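Local coordinates for protein ORF59 (Human herpesvirus 8, PDB 3HSL) that serves as the polymerase accessory subunit in viral lytic DNA replication, raising the processivity of the viral DNA polymerase, probably by acting as a sliding clamp, at residues Val16-Leu21 with Ala106-Ala111; Arg262-Pro267 with Leu298-Leu303; Gly268-Gly273 with Gly286-Cys291. All blocks are in the same frame, centred on the assembly; numbering follows the deposited sequence.

Interaction 1: Val16-Leu21 with Ala106-Ala111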
loop_
_atom_site.group_PDB
_atom_site.type_symbol
_atom_site.label_atom_id
_atom_site.label_comp_id
_atom_site.label_asym_id
_atom_site.label_seq_id
_atom_site.Cartn_x
_atom_site.Cartn_y
_atom_site.Cartn_z
ATOM N N VAL A 16 -9.936 -9.123 19.427
ATOM C CA VAL A 16 -8.775 -9.773 18.796
ATOM C C VAL A 16 -7.519 -9.776 19.686
ATOM O O VAL A 16 -7.087 -8.723 20.146
ATOM C CB VAL A 16 -8.473 -9.072 17.450
ATOM C CG1 VAL A 16 -7.278 -9.706 16.741
ATOM C CG2 VAL A 16 -9.718 -9.107 16.559
ATOM N N ASP A 17 -6.938 -10.952 19.929
ATOM C CA ASP A 17 -5.732 -11.045 20.766
ATOM C C ASP A 17 -4.524 -10.593 19.934
ATOM O O ASP A 17 -3.782 -11.422 19.370
ATOM C CB ASP A 17 -5.550 -12.473 21.289
ATOM C CG ASP A 17 -4.367 -12.607 22.240
ATOM O OD1 ASP A 17 -3.456 -11.747 22.221
ATOM O OD2 ASP A 17 -4.342 -13.585 23.016
ATOM N N VAL A 18 -4.330 -9.276 19.860
ATOM C CA VAL A 18 -3.245 -8.708 19.053
ATOM C C VAL A 18 -1.852 -9.110 19.494
ATOM O O VAL A 18 -0.932 -9.155 18.679
ATOM C CB VAL A 18 -3.367 -7.193 18.885
ATOM C CG1 VAL A 18 -4.654 -6.870 18.123
ATOM C CG2 VAL A 18 -3.332 -6.495 20.222
ATOM N N THR A 19 -1.719 -9.401 20.787
ATOM C CA THR A 19 -0.454 -9.824 21.385
ATOM C C THR A 19 -0.035 -11.170 20.790
ATOM O O THR A 19 1.151 -11.423 20.565
ATOM C CB THR A 19 -0.601 -9.957 22.911
ATOM O OG1 THR A 19 -1.097 -8.723 23.459
ATOM C CG2 THR A 19 0.731 -10.312 23.558
ATOM N N LEU A 20 -1.030 -12.019 20.545
ATOM C CA LEU A 20 -0.826 -13.327 19.972
ATOM C C LEU A 20 -0.524 -13.176 18.500
ATOM O O LEU A 20 0.332 -13.879 17.959
ATOM C CB LEU A 20 -2.072 -14.194 20.162
ATOM C CG LEU A 20 -2.200 -15.520 19.388
ATOM C CD1 LEU A 20 -1.009 -16.454 19.608
ATOM C CD2 LEU A 20 -3.484 -16.204 19.788
ATOM N N LEU A 21 -1.223 -12.257 17.845
ATOM C CA LEU A 21 -0.975 -12.052 16.440
ATOM C C LEU A 21 0.426 -11.494 16.191
ATOM O O LEU A 21 1.018 -11.755 15.148
ATOM C CB LEU A 21 -2.054 -11.191 15.803
ATOM C CG LEU A 21 -3.488 -11.741 15.855
ATOM C CD1 LEU A 21 -4.345 -10.823 15.026
ATOM C CD2 LEU A 21 -3.606 -13.165 15.319
ATOM N N ALA A 106 2.246 -3.571 13.483
ATOM C CA ALA A 106 3.179 -3.521 14.605
ATOM C C ALA A 106 2.721 -2.517 15.661
ATOM O O ALA A 106 2.680 -2.811 16.862
ATOM C CB ALA A 106 4.583 -3.159 14.118
ATOM N N ASN A 107 2.370 -1.323 15.211
ATOM C CA ASN A 107 1.970 -0.264 16.142
ATOM C C ASN A 107 0.498 -0.390 16.585
ATOM O O ASN A 107 -0.133 0.629 16.878
ATOM C CB ASN A 107 2.274 1.110 15.490
ATOM C CG ASN A 107 2.354 2.260 16.480
ATOM O OD1 ASN A 107 2.020 2.127 17.649
ATOM N ND2 ASN A 107 2.810 3.413 15.997
ATOM N N VAL A 108 -0.037 -1.625 16.627
ATOM C CA VAL A 108 -1.429 -1.857 17.046
ATOM C C VAL A 108 -1.503 -2.148 18.531
ATOM O O VAL A 108 -0.810 -3.005 19.033
ATOM C CB VAL A 108 -2.155 -2.956 16.241
ATOM C CG1 VAL A 108 -3.505 -3.288 16.870
ATOM C CG2 VAL A 108 -2.353 -2.524 14.799
ATOM N N LEU A 109 -2.374 -1.405 19.205
ATOM C CA LEU A 109 -2.586 -1.469 20.638
ATOM C C LEU A 109 -3.700 -2.446 20.988
ATOM O O LEU A 109 -3.556 -3.231 21.904
ATOM C CB LEU A 109 -2.955 -0.064 21.115
ATOM C CG LEU A 109 -2.569 0.315 22.535
ATOM C CD1 LEU A 109 -1.062 0.260 22.578
ATOM C CD2 LEU A 109 -3.030 1.715 22.860
ATOM N N ASP A 110 -4.802 -2.382 20.241
ATOM C CA ASP A 110 -5.991 -3.237 20.402
ATOM C C ASP A 110 -6.817 -3.326 19.115
ATOM O O ASP A 110 -6.705 -2.467 18.253
ATOM C CB ASP A 110 -6.843 -2.722 21.557
ATOM C CG ASP A 110 -6.185 -2.983 22.890
ATOM O OD1 ASP A 110 -5.521 -4.062 22.974
ATOM O OD2 ASP A 110 -6.315 -2.144 23.847
ATOM N N ALA A 111 -7.641 -4.363 18.993
ATOM C CA ALA A 111 -8.483 -4.564 17.812
ATOM C C ALA A 111 -9.698 -5.428 18.111
ATOM O O ALA A 111 -9.648 -6.303 18.980
ATOM C CB ALA A 111 -7.672 -5.188 16.678
#
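A chi1 of -63° places CG1 of Val18 beside its own backbone N and anti to its carbonyl carbon, aiming this methyl at Val108 and Ala111, while CG2 sits between the backbone N and the carbonyl carbon. CG1 does the side-chain packing: it lies 3.7 Å from Ala111 CB and 4.0 Å from Val108 CG1, the two valine side chains crossing at about a right angle. The other branch rests on main chain instead, with Val18 CG2 3.7 Å from Leu109 O. Ala111 CB also touches Val16, 4.0 Å from its CB, and so receives a valine from each side of Asp17. Here the antiparallel neighbours 12-16 and 108-116 part company: Val16 N still donates to Ala111 O (2.9 Å). Past this bond the chain makes an inverse gamma turn centred on Asp17 and starts helix 18-35. Asp17 is its N-cap, and OD1 accepts from Leu20 N at 3.0 Å, the N-H coming from above the carboxylate plane. The opposing strand carries a classic beta bulge, Leu109 and Asp110 both facing Ser136. Val108 and Ala111 also pack on Ile135 of strand 130-137, Ala111 additionally meets Leu103, and Asn107 reaches Gly94 of the second subunit.

Interaction 2: Arg262-Pro267 with Leu298-Leu303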
loop_
_atom_site.group_PDB
_atom_site.type_symbol
_atom_site.label_atom_id
_atom_site.label_comp_id
_atom_site.label_asym_id
_atom_site.label_seq_id
_atom_site.Cartn_x
_atom_site.Cartn_y
_atom_site.Cartn_z
ATOM N N ARG A 262 6.502 -22.136 -1.993
ATOM C CA ARG A 262 7.199 -20.947 -1.574
ATOM C C ARG A 262 6.504 -20.301 -0.377
ATOM O O ARG A 262 7.166 -19.782 0.516
ATOM C CB ARG A 262 7.402 -20.056 -2.800
ATOM C CG ARG A 262 8.185 -18.766 -2.597
ATOM C CD ARG A 262 9.121 -18.552 -3.840
ATOM N NE ARG A 262 8.467 -18.405 -5.146
ATOM C CZ ARG A 262 8.414 -17.269 -5.852
ATOM N NH1 ARG A 262 8.982 -16.144 -5.400
ATOM N NH2 ARG A 262 7.789 -17.264 -7.028
ATOM N N LEU A 263 5.170 -20.348 -0.368
ATOM C CA LEU A 263 4.333 -19.799 0.707
ATOM C C LEU A 263 4.396 -20.601 2.009
ATOM O O LEU A 263 4.317 -20.034 3.100
ATOM C CB LEU A 263 2.866 -19.662 0.234
ATOM C CG LEU A 263 2.534 -18.547 -0.786
ATOM C CD1 LEU A 263 1.222 -18.747 -1.597
ATOM C CD2 LEU A 263 2.598 -17.133 -0.169
ATOM N N CYS A 264 4.535 -21.914 1.891
ATOM C CA CYS A 264 4.602 -22.778 3.066
ATOM C C CYS A 264 6.021 -22.967 3.637
ATOM O O CYS A 264 6.220 -23.732 4.585
ATOM C CB CYS A 264 3.957 -24.109 2.765
ATOM S SG CYS A 264 2.276 -23.879 2.262
ATOM N N LYS A 265 6.991 -22.269 3.049
ATOM C CA LYS A 265 8.365 -22.300 3.496
ATOM C C LYS A 265 8.537 -20.964 4.223
ATOM O O LYS A 265 8.924 -19.955 3.607
ATOM C CB LYS A 265 9.317 -22.400 2.294
ATOM C CG LYS A 265 10.837 -22.484 2.598
ATOM C CD LYS A 265 11.213 -23.801 3.301
ATOM C CE LYS A 265 12.725 -24.009 3.483
ATOM N NZ LYS A 265 13.328 -23.003 4.389
ATOM N N VAL A 266 8.243 -20.959 5.526
ATOM C CA VAL A 266 8.360 -19.761 6.353
ATOM C C VAL A 266 9.525 -19.966 7.317
ATOM O O VAL A 266 9.396 -20.711 8.290
ATOM C CB VAL A 266 7.072 -19.505 7.166
ATOM C CG1 VAL A 266 7.182 -18.184 7.942
ATOM C CG2 VAL A 266 5.865 -19.483 6.257
ATOM N N PRO A 267 10.668 -19.309 7.050
ATOM C CA PRO A 267 11.895 -19.414 7.862
ATOM C C PRO A 267 11.693 -19.217 9.364
ATOM O O PRO A 267 11.267 -18.158 9.807
ATOM C CB PRO A 267 12.793 -18.316 7.278
ATOM C CG PRO A 267 12.374 -18.263 5.833
ATOM C CD PRO A 267 10.864 -18.404 5.902
ATOM N N LEU A 298 -1.114 -23.681 8.222
ATOM C CA LEU A 298 -0.901 -23.059 6.927
ATOM C C LEU A 298 -0.760 -24.115 5.835
ATOM O O LEU A 298 0.118 -24.979 5.911
ATOM C CB LEU A 298 0.367 -22.197 6.953
ATOM C CG LEU A 298 0.749 -21.447 5.658
ATOM C CD1 LEU A 298 -0.329 -20.449 5.278
ATOM C CD2 LEU A 298 2.098 -20.735 5.735
ATOM N N SER A 299 -1.616 -24.058 4.817
ATOM C CA SER A 299 -1.496 -25.022 3.725
ATOM C C SER A 299 -2.141 -24.469 2.486
ATOM O O SER A 299 -2.805 -23.453 2.545
ATOM C CB SER A 299 -2.151 -26.356 4.076
ATOM O OG SER A 299 -3.553 -26.221 4.103
ATOM N N VAL A 300 -1.938 -25.148 1.364
ATOM C CA VAL A 300 -2.513 -24.747 0.091
ATOM C C VAL A 300 -3.055 -26.005 -0.564
ATOM O O VAL A 300 -2.331 -26.959 -0.754
ATOM C CB VAL A 300 -1.469 -24.118 -0.858
ATOM C CG1 VAL A 300 -2.119 -23.713 -2.141
ATOM C CG2 VAL A 300 -0.757 -22.897 -0.218
ATOM N N LEU A 301 -4.332 -26.006 -0.905
ATOM C CA LEU A 301 -4.953 -27.138 -1.562
ATOM C C LEU A 301 -4.760 -26.974 -3.057
ATOM O O LEU A 301 -5.186 -25.966 -3.626
ATOM C CB LEU A 301 -6.440 -27.163 -1.254
ATOM C CG LEU A 301 -6.777 -27.215 0.233
ATOM C CD1 LEU A 301 -8.264 -27.234 0.465
ATOM C CD2 LEU A 301 -6.128 -28.414 0.877
ATOM N N LEU A 302 -4.116 -27.952 -3.696
ATOM C CA LEU A 302 -3.888 -27.900 -5.139
ATOM C C LEU A 302 -4.983 -28.669 -5.818
ATOM O O LEU A 302 -5.149 -29.871 -5.584
ATOM C CB LEU A 302 -2.531 -28.480 -5.524
ATOM C CG LEU A 302 -1.292 -27.786 -4.972
ATOM C CD1 LEU A 302 -0.095 -28.535 -5.502
ATOM C CD2 LEU A 302 -1.210 -26.318 -5.367
ATOM N N LEU A 303 -5.731 -27.979 -6.660
ATOM C CA LEU A 303 -6.825 -28.609 -7.373
ATOM C C LEU A 303 -6.357 -29.384 -8.582
ATOM O O LEU A 303 -5.444 -28.972 -9.303
ATOM C CB LEU A 303 -7.880 -27.578 -7.751
ATOM C CG LEU A 303 -8.581 -26.968 -6.538
ATOM C CD1 LEU A 303 -9.354 -25.707 -6.886
ATOM C CD2 LEU A 303 -9.471 -28.014 -5.897
#
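Leu298 and Cys264 carry the close packing between the end of helix 254-263 and strand 296-302, a contact with no hydrogen bond across it. With CG anti to the backbone N (chi1 -180°), Leu298 extends its CD2 methyl over the turn that follows the helix, where it lies 3.5 Å from Leu263 O and 4.0 Å from Val266 CG2. The side chains of Val266 and Leu298 cross there at about a right angle. Cys264 works alongside: its sulfur, turned beside its own backbone N (chi1 -58°), reaches across to the strand, 4.0 Å from Val300 CG2 and 4.2 Å from Ser299 CA. Leu298 CG is a little further from Cys264 SG, at 4.4 Å. All of these groups but the Leu263 carbonyl belong to buried residues. The margins are looser. The Leu263 side chain, partly exposed, comes no closer than 4.8 Å to the strand segment, and the neighbouring Arg262 and Lys265 are solvent-exposed. Ser299 directs its CB away from the turn, and its OG is hydrogen-bonded to Glu283. Strand 296-302 runs between strands 61-67 and 282-288, pairing through Ser299 with Gly64 and through Val300 with Val284. Helix 254-263 meets Val300 through Ala260, and helix 18-35 receives Leu263 on Ile31 and Ala34 and Val266 on His30.

Interaction 3: Gly268-Gly273 with Gly286-Cys291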
loop_
_atom_site.group_PDB
_atom_site.type_symbol
_atom_site.label_atom_id
_atom_site.label_comp_id
_atom_site.label_asym_id
_atom_site.label_seq_id
_atom_site.Cartn_x
_atom_site.Cartn_y
_atom_site.Cartn_z
ATOM N N GLY A 268 12.011 -20.265 10.117
ATOM C CA GLY A 268 11.878 -20.278 11.567
ATOM C C GLY A 268 10.479 -20.692 11.978
ATOM O O GLY A 268 10.126 -20.600 13.156
ATOM N N TRP A 269 9.684 -21.149 11.006
ATOM C CA TRP A 269 8.300 -21.548 11.256
ATOM C C TRP A 269 7.784 -22.800 10.548
ATOM O O TRP A 269 7.521 -23.813 11.191
ATOM C CB TRP A 269 7.368 -20.376 10.933
ATOM C CG TRP A 269 7.473 -19.272 11.912
ATOM C CD1 TRP A 269 8.448 -18.322 11.978
ATOM C CD2 TRP A 269 6.565 -18.993 12.978
ATOM N NE1 TRP A 269 8.205 -17.468 13.020
ATOM C CE2 TRP A 269 7.053 -17.857 13.651
ATOM C CE3 TRP A 269 5.388 -19.593 13.427
ATOM C CZ2 TRP A 269 6.405 -17.308 14.752
ATOM C CZ3 TRP A 269 4.745 -19.061 14.506
ATOM C CH2 TRP A 269 5.250 -17.924 15.165
ATOM N N PHE A 270 7.638 -22.724 9.230
ATOM C CA PHE A 270 7.122 -23.846 8.459
ATOM C C PHE A 270 8.038 -24.264 7.340
ATOM O O PHE A 270 8.847 -23.474 6.864
ATOM C CB PHE A 270 5.746 -23.516 7.845
ATOM C CG PHE A 270 4.691 -23.197 8.851
ATOM C CD1 PHE A 270 4.094 -24.205 9.592
ATOM C CD2 PHE A 270 4.285 -21.882 9.059
ATOM C CE1 PHE A 270 3.115 -23.912 10.527
ATOM C CE2 PHE A 270 3.298 -21.574 9.996
ATOM C CZ PHE A 270 2.714 -22.594 10.730
ATOM N N THR A 271 7.877 -25.524 6.943
ATOM C CA THR A 271 8.608 -26.154 5.851
ATOM C C THR A 271 7.556 -27.011 5.118
ATOM O O THR A 271 6.739 -27.668 5.768
ATOM C CB THR A 271 9.809 -26.987 6.354
ATOM O OG1 THR A 271 10.601 -27.411 5.243
ATOM C CG2 THR A 271 9.369 -28.207 7.173
ATOM N N PRO A 272 7.572 -27.006 3.772
ATOM C CA PRO A 272 6.597 -27.721 2.952
ATOM C C PRO A 272 6.519 -29.226 3.104
ATOM O O PRO A 272 7.535 -29.903 3.230
ATOM C CB PRO A 272 7.038 -27.396 1.514
ATOM C CG PRO A 272 7.830 -26.178 1.613
ATOM C CD PRO A 272 8.546 -26.297 2.926
ATOM N N GLY A 273 5.291 -29.722 3.087
ATOM C CA GLY A 273 5.003 -31.137 3.163
ATOM C C GLY A 273 3.896 -31.371 2.152
ATOM O O GLY A 273 2.982 -30.543 2.034
ATOM N N GLY A 286 2.505 -26.468 5.495
ATOM C CA GLY A 286 3.601 -25.935 6.250
ATOM C C GLY A 286 3.710 -26.851 7.446
ATOM O O GLY A 286 2.793 -26.928 8.266
ATOM N N VAL A 287 4.831 -27.556 7.543
ATOM C CA VAL A 287 5.071 -28.469 8.642
ATOM C C VAL A 287 5.887 -27.648 9.618
ATOM O O VAL A 287 6.935 -27.133 9.237
ATOM C CB VAL A 287 5.799 -29.755 8.159
ATOM C CG1 VAL A 287 6.167 -30.651 9.305
ATOM C CG2 VAL A 287 4.922 -30.513 7.188
ATOM N N PRO A 288 5.413 -27.515 10.874
ATOM C CA PRO A 288 6.113 -26.725 11.905
ATOM C C PRO A 288 7.571 -27.134 12.108
ATOM O O PRO A 288 7.862 -28.314 12.290
ATOM C CB PRO A 288 5.290 -26.963 13.182
ATOM C CG PRO A 288 4.388 -28.074 12.890
ATOM C CD PRO A 288 4.169 -28.098 11.394
ATOM N N THR A 289 8.468 -26.156 12.071
ATOM C CA THR A 289 9.892 -26.392 12.249
ATOM C C THR A 289 10.291 -25.910 13.637
ATOM O O THR A 289 11.323 -26.293 14.190
ATOM C CB THR A 289 10.720 -25.625 11.189
ATOM O OG1 THR A 289 10.519 -24.215 11.326
ATOM C CG2 THR A 289 10.306 -26.030 9.800
ATOM N N GLY A 290 9.445 -25.056 14.191
ATOM C CA GLY A 290 9.685 -24.481 15.492
ATOM C C GLY A 290 8.749 -24.977 16.559
ATOM O O GLY A 290 8.140 -26.046 16.435
ATOM N N CYS A 291 8.651 -24.169 17.609
ATOM C CA CYS A 291 7.857 -24.476 18.783
ATOM C C CYS A 291 6.808 -23.425 19.200
ATOM O O CYS A 291 6.252 -23.503 20.304
ATOM C CB CYS A 291 8.832 -24.741 19.926
ATOM S SG CYS A 291 8.057 -24.995 21.501
#
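Phe270 lies mainly against the backbone of Gly286 and Val287. Gly286 has no side chain to intervene, so Phe270 CB comes within 3.6 Å of Gly286 CA. The carbonyl carbon of Val287 sits at the ring edge, near its plane, whereas Gly286 O approaches Phe270 CD1 obliquely at 3.3 Å; Pro288 touches the same part of the ring more loosely. The other face of the hairpin is formed by Thr271 and Val287, joined by the methyl of Thr289. Thr271 and Thr289 cross obliquely, CG2 to CG2 at 3.5 Å, while Thr271 CG2 also lies 4.0 Å from Val287 CB. In Thr289, chi1 of 62° puts OG1 between the backbone N and the carbonyl carbon, and CG2 beside the N. The methyl is thereby given to Thr271 and the hydroxyl to the carbonyl of Trp269. That oxygen is gripped twice: by Thr289 N at 2.7 Å and, only weakly, by Thr289 OG1 at 3.0 Å. Thr271 and Val287 form the antiparallel hydrogen-bonded pair, Thr271 N giving to Val287 O at 3.0 Å and Val287 N to Thr271 O at 2.6 Å. Phe270 with Pro288 and Pro272 with Gly286 are the non-hydrogen-bonded pairs of this beta hairpin. Its short strand segments are strongly splayed, at 129° between their directions. Trp269 and Phe270 both face Val266 in a classic beta bulge. Strand 282-288 pairs on its far side with strand 296-302, whose Val296 and Leu298 also touch Phe270. Helix 18-35 packs on the same region, Val27 meeting both Trp269 and Phe270.

Interactions 2 and 3 form a continuous block, their centres 10 Å apart. Gly286 N lies 2.8 Å from Leu298 O, a probable hydrogen bond between adjacent strands, and Cys264 O packs 3.3 Å from Phe270 CB. The chain runs from the turn of interaction 2 directly into the hairpin of interaction 3, then returns through strand 296-302. Interaction 1 stands apart: its centre is 25 Å from that of interaction 2 and 23 Å from that of interaction 3, with nearest atoms about 11 and 7 Å away. Helix 18-35 bridges this gap, starting in interaction 1 and packing further along on side chains of both other contacts.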